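Local coordinates for protein probable glutathione reductase (Sinorhizobium meliloti, PDB 4DNA) that probably catalyses the NADPH-dependent reduction of glutathione disulfide to glutathione, as an FAD-containing homodimer of the pyridine nucleotide-disulfide oxidoreductase family, at residues Ser207-Asp212 / Pro349-Val354. Numbering follows the deposited sequence.
Sequences SRFDQD and PEIGTV
The ring of Phe209 meets two methyl groups of strand 351-355, both along its CD2-CE2 side: CG2 of Ile351 comes from one side of the ring plane and CG2 of Thr353 from the other, each obliquely. Phe209 CD2 lies 4.2 Å from Ile351 CG2, and the next carbon, Phe209 CE2, lies 3.9 Å from Thr353 CG2. Val345 of the neighbouring strand 343-345 also touches the Phe209 side chain. With CG anti to its own carbonyl carbon (chi1 -72°), this long, flat aromatic can reach the strand from a loop whose backbone stays well apart, Phe209 CA and Thr353 CA being 8.4 Å from each other.

Ile351 and Thr353 are two residues apart on the strand, so both direct their CB toward the loop, while Gly352 between them adds no side chain. Buried Ile351 is wholly apolar and also packs on Leu206, Met213 and Leu217. Threonine suits the partly exposed neighbouring place because its two branches divide the work: the methyl goes to the phenyl ring, and OG1, anti to the backbone N (chi1 -169°), hydrogen-bonds to ND1 of His406.

Just after Phe209, Asp210 N-caps helix 211-223, its carboxylate accepting a first-turn N-H in a weak bond of 3.2 Å from Asp212 N to Asp210 OD2. Lys392, from the dimerisation domain's antiparallel sheet, forms salt bridges with both aspartates; Glu358 N, at the start of helix 358-364, bonds to Asp210 OD1. The contact thus joins the loop entering this helix, in the region carrying the Rossmann-type nucleotide-binding motif, to that sheet's edge, where strand 351-355 adjoins outermost strand 343-345. Chemically, a small apolar patch burying 108 Å² fits by van der Waals contact, beside a helix start held by weak capping, salt bridges and the Glu358 bond.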
loop_
_atom_site.group_PDB
_atom_site.type_symbol
_atom_site.label_atom_id
_atom_site.label_comp_id
_atom_site.label_asym_id
_atom_site.label_seq_id
_atom_site.Cartn_x
_atom_site.Cartn_y
_atom_site.Cartn_z
ATOM N N SER A 207 15.270 -13.174 -13.475
ATOM C CA SER A 207 16.198 -12.585 -14.442
ATOM C C SER A 207 15.653 -11.428 -15.300
ATOM O O SER A 207 16.441 -10.666 -15.875
ATOM C CB SER A 207 16.665 -13.681 -15.386
ATOM O OG SER A 207 15.536 -14.255 -16.025
ATOM N N ARG A 208 14.326 -11.318 -15.399
ATOM C CA ARG A 208 13.651 -10.254 -16.155
ATOM C C ARG A 208 13.495 -8.979 -15.336
ATOM O O ARG A 208 13.164 -7.921 -15.881
ATOM C CB ARG A 208 12.261 -10.716 -16.604
ATOM C CG ARG A 208 12.254 -11.753 -17.710
ATOM C CD ARG A 208 12.501 -11.117 -19.068
ATOM N NE ARG A 208 11.707 -11.784 -20.100
ATOM C CZ ARG A 208 11.485 -11.304 -21.324
ATOM N NH1 ARG A 208 11.997 -10.136 -21.699
ATOM N NH2 ARG A 208 10.743 -11.999 -22.179
ATOM N N PHE A 209 13.731 -9.093 -14.031
ATOM C CA PHE A 209 13.517 -7.999 -13.088
ATOM C C PHE A 209 14.743 -7.098 -12.933
ATOM O O PHE A 209 15.860 -7.455 -13.349
ATOM C CB PHE A 209 13.025 -8.555 -11.750
ATOM C CG PHE A 209 11.602 -9.066 -11.811
ATOM C CD1 PHE A 209 11.276 -10.189 -12.573
ATOM C CD2 PHE A 209 10.580 -8.407 -11.141
ATOM C CE1 PHE A 209 9.968 -10.635 -12.647
ATOM C CE2 PHE A 209 9.270 -8.850 -11.217
ATOM C CZ PHE A 209 8.962 -9.960 -11.966
ATOM N N ASP A 210 14.533 -5.921 -12.352
ATOM C CA ASP A 210 15.618 -4.966 -12.166
ATOM C C ASP A 210 16.719 -5.562 -11.263
ATOM O O ASP A 210 16.437 -6.457 -10.458
ATOM C CB ASP A 210 15.059 -3.661 -11.599
ATOM C CG ASP A 210 16.128 -2.620 -11.365
ATOM O OD1 ASP A 210 16.675 -2.078 -12.363
ATOM O OD2 ASP A 210 16.428 -2.355 -10.177
ATOM N N GLN A 211 17.961 -5.088 -11.398
ATOM C CA GLN A 211 19.044 -5.675 -10.620
ATOM C C GLN A 211 18.795 -5.590 -9.122
ATOM O O GLN A 211 18.935 -6.582 -8.421
ATOM C CB GLN A 211 20.438 -5.148 -10.998
ATOM C CG GLN A 211 20.633 -3.640 -11.012
ATOM C CD GLN A 211 20.661 -3.077 -12.423
ATOM O OE1 GLN A 211 19.632 -3.088 -13.144
ATOM N NE2 GLN A 211 21.836 -2.588 -12.837
ATOM N N ASP A 212 18.408 -4.416 -8.645
ATOM C CA ASP A 212 18.074 -4.228 -7.239
ATOM C C ASP A 212 16.838 -5.053 -6.762
ATOM O O ASP A 212 16.718 -5.368 -5.576
ATOM C CB ASP A 212 17.902 -2.734 -6.938
ATOM C CG ASP A 212 19.188 -1.952 -7.108
ATOM O OD1 ASP A 212 20.190 -2.219 -6.422
ATOM O OD2 ASP A 212 19.212 -1.039 -7.934
ATOM N N PRO A 349 10.399 -10.304 1.127
ATOM C CA PRO A 349 9.610 -9.087 0.850
ATOM C C PRO A 349 8.964 -9.063 -0.550
ATOM O O PRO A 349 9.495 -9.681 -1.488
ATOM C CB PRO A 349 10.656 -7.969 0.957
ATOM C CG PRO A 349 11.948 -8.637 0.635
ATOM C CD PRO A 349 11.841 -10.009 1.226
ATOM N N GLU A 350 7.834 -8.360 -0.678
ATOM C CA GLU A 350 7.159 -8.214 -1.964
ATOM C C GLU A 350 7.982 -7.437 -2.965
ATOM O O GLU A 350 8.779 -6.579 -2.599
ATOM C CB GLU A 350 5.858 -7.456 -1.816
ATOM C CG GLU A 350 4.641 -8.317 -1.708
ATOM C CD GLU A 350 3.469 -7.510 -1.208
ATOM O OE1 GLU A 350 2.808 -6.859 -2.050
ATOM O OE2 GLU A 350 3.234 -7.513 0.028
ATOM N N ILE A 351 7.753 -7.728 -4.237
ATOM C CA ILE A 351 8.188 -6.855 -5.302
ATOM C C ILE A 351 6.942 -6.206 -5.932
ATOM O O ILE A 351 5.868 -6.796 -5.961
ATOM C CB ILE A 351 9.114 -7.595 -6.296
ATOM C CG1 ILE A 351 10.380 -8.042 -5.549
ATOM C CG2 ILE A 351 9.493 -6.700 -7.466
ATOM C CD1 ILE A 351 11.222 -9.095 -6.230
ATOM N N GLY A 352 7.088 -4.956 -6.350
ATOM C CA GLY A 352 6.096 -4.258 -7.150
ATOM C C GLY A 352 6.867 -3.497 -8.212
ATOM O O GLY A 352 7.874 -2.855 -7.909
ATOM N N THR A 353 6.422 -3.581 -9.463
ATOM C CA THR A 353 7.213 -3.031 -10.550
ATOM C C THR A 353 6.382 -2.557 -11.726
ATOM O O THR A 353 5.432 -3.206 -12.108
ATOM C CB THR A 353 8.347 -4.001 -10.991
ATOM O OG1 THR A 353 9.250 -3.318 -11.863
ATOM C CG2 THR A 353 7.799 -5.231 -11.694
ATOM N N VAL A 354 6.757 -1.395 -12.253
ATOM C CA VAL A 354 6.165 -0.782 -13.442
ATOM C C VAL A 354 7.314 -0.284 -14.278
ATOM O O VAL A 354 8.344 0.154 -13.732
ATOM C CB VAL A 354 5.392 0.511 -13.145
ATOM C CG1 VAL A 354 4.294 0.701 -14.172
ATOM C CG2 VAL A 354 4.835 0.547 -11.730
#